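Local coordinates for sigma-C capsid protein (Avian reovirus, PDB 2VRS), which forms the trimeric fibre of the virion that attaches the virus to host cells and also induces apoptosis, at residues 49-54 against 58-63. Residues are numbered along the deposited sequence; the frame is centred on the assembly and turned at random.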
# COMPACT_ATOMS: atom_id res chain seq x y z
N PRO C 49 -2.79 -16.55 -8.24
CA PRO C 49 -1.95 -15.33 -8.12
C PRO C 49 -2.70 -14.30 -7.29
O PRO C 49 -3.92 -14.17 -7.43
CB PRO C 49 -1.80 -14.87 -9.57
CG PRO C 49 -1.98 -16.16 -10.38
CD PRO C 49 -3.03 -16.94 -9.64
N PRO C 50 -1.99 -13.54 -6.43
CA PRO C 50 -0.53 -13.53 -6.41
C PRO C 50 0.16 -14.59 -5.56
O PRO C 50 1.36 -14.46 -5.28
CB PRO C 50 -0.20 -12.14 -5.83
CG PRO C 50 -1.36 -11.92 -4.85
CD PRO C 50 -2.57 -12.61 -5.44
N LEU C 51 -0.57 -15.63 -5.14
CA LEU C 51 0.10 -16.77 -4.49
C LEU C 51 0.64 -17.73 -5.55
O LEU C 51 0.08 -17.85 -6.64
CB LEU C 51 -0.87 -17.53 -3.57
CG LEU C 51 -1.63 -16.74 -2.51
CD1 LEU C 51 -2.69 -17.61 -1.86
CD2 LEU C 51 -0.71 -16.21 -1.48
N SER C 52 1.76 -18.39 -5.25
CA SER C 52 2.31 -19.33 -6.23
C SER C 52 3.12 -20.41 -5.54
O SER C 52 3.59 -20.20 -4.43
CB SER C 52 3.15 -18.62 -7.30
OG SER C 52 4.36 -18.10 -6.75
N VAL C 53 3.28 -21.55 -6.21
CA VAL C 53 4.04 -22.68 -5.66
C VAL C 53 5.16 -23.08 -6.62
O VAL C 53 4.98 -23.11 -7.83
CB VAL C 53 3.15 -23.92 -5.42
CG1 VAL C 53 3.81 -24.87 -4.40
CG2 VAL C 53 1.79 -23.51 -4.96
N ALA C 54 6.34 -23.35 -6.07
CA ALA C 54 7.48 -23.82 -6.86
C ALA C 54 8.15 -24.87 -6.00
O ALA C 54 8.66 -24.56 -4.90
CB ALA C 54 8.44 -22.68 -7.15
N VAL C 58 5.21 -22.48 -1.11
CA VAL C 58 4.19 -21.50 -1.45
C VAL C 58 4.73 -20.12 -1.05
O VAL C 58 5.28 -19.94 0.07
CB VAL C 58 2.84 -21.78 -0.78
CG1 VAL C 58 1.73 -20.83 -1.31
CG2 VAL C 58 2.42 -23.25 -1.04
N SER C 59 4.61 -19.20 -2.01
CA SER C 59 5.13 -17.84 -1.88
C SER C 59 4.05 -16.82 -2.18
O SER C 59 3.04 -17.14 -2.83
CB SER C 59 6.32 -17.64 -2.83
OG SER C 59 7.44 -18.34 -2.35
N LEU C 60 4.23 -15.60 -1.66
CA LEU C 60 3.47 -14.46 -2.16
C LEU C 60 4.39 -13.70 -3.11
O LEU C 60 5.46 -13.25 -2.69
CB LEU C 60 3.04 -13.54 -0.99
CG LEU C 60 2.40 -12.21 -1.41
CD1 LEU C 60 0.99 -12.48 -2.03
CD2 LEU C 60 2.27 -11.34 -0.18
N ASP C 61 3.98 -13.58 -4.38
CA ASP C 61 4.73 -12.82 -5.38
C ASP C 61 4.41 -11.35 -5.11
O ASP C 61 3.23 -10.98 -5.03
CB ASP C 61 4.35 -13.22 -6.79
CG ASP C 61 4.78 -14.66 -7.11
OD1 ASP C 61 5.95 -14.97 -6.87
OD2 ASP C 61 3.95 -15.42 -7.61
N MET C 62 5.47 -10.55 -4.94
CA MET C 62 5.34 -9.14 -4.53
C MET C 62 6.01 -8.21 -5.55
O MET C 62 7.18 -8.44 -5.96
CB MET C 62 6.01 -8.94 -3.16
CG MET C 62 5.36 -9.76 -2.02
SD MET C 62 6.32 -9.68 -0.49
CE MET C 62 7.65 -10.87 -0.83
N ASP C 63 5.27 -7.17 -5.95
CA ASP C 63 5.83 -6.12 -6.79
C ASP C 63 6.68 -5.26 -5.88
O ASP C 63 6.10 -4.65 -4.98
CB ASP C 63 4.67 -5.29 -7.34
CG ASP C 63 5.11 -3.93 -7.91
OD1 ASP C 63 6.31 -3.74 -8.17
OD2 ASP C 63 4.21 -3.08 -8.09
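S52 and D61 meet on one face of a short antiparallel hairpin. The S52 hydroxyl OG donates to OD2 of D61 over 2.8 Å, on the syn side of the carboxylate and 32° out of its plane. OG of S52 sits between its own backbone N and carbonyl carbon (chi1 69°), which directs it at the acid. The acid comes from just past the strand end, where the backbone also closes: N of D61 donates to O of P50 at 2.9 Å, so D61 is gripped through both main chain and side chain. Further along, S52 and S59 form a hydrogen-bonded pair. N of S59 reaches O of S52 at 2.8 Å, while N of S52 bonds O of S59 at 3.0 Å.

L51, V53, V58 and L60 make the other, apolar face, and P50 closes its end: CD1 of L60 lies 3.7 Å from CG of P50, the two side chains running alongside each other, and it also meets CD2 of L51 at 4.1 Å. With CG of L60 anti to the backbone N (chi1 172°), its second torsion sets CD1 on the side of strand 51-54. CG2 of V58 sits against both methyls of V53, CG1 and CG2, each at 4.0 Å. A cis peptide bond precedes P50, at the turn into strand 51-54.

F47 of the same chain packs on both valines, and L73 on L60. In the trimer, V58 pairs in parallel with a strand of a neighbouring subunit, and P50 of that subunit packs on L60. Such a hairpin, with its apolar face shared between three chains, is characteristic of the triple beta-spiral in the fibre shaft.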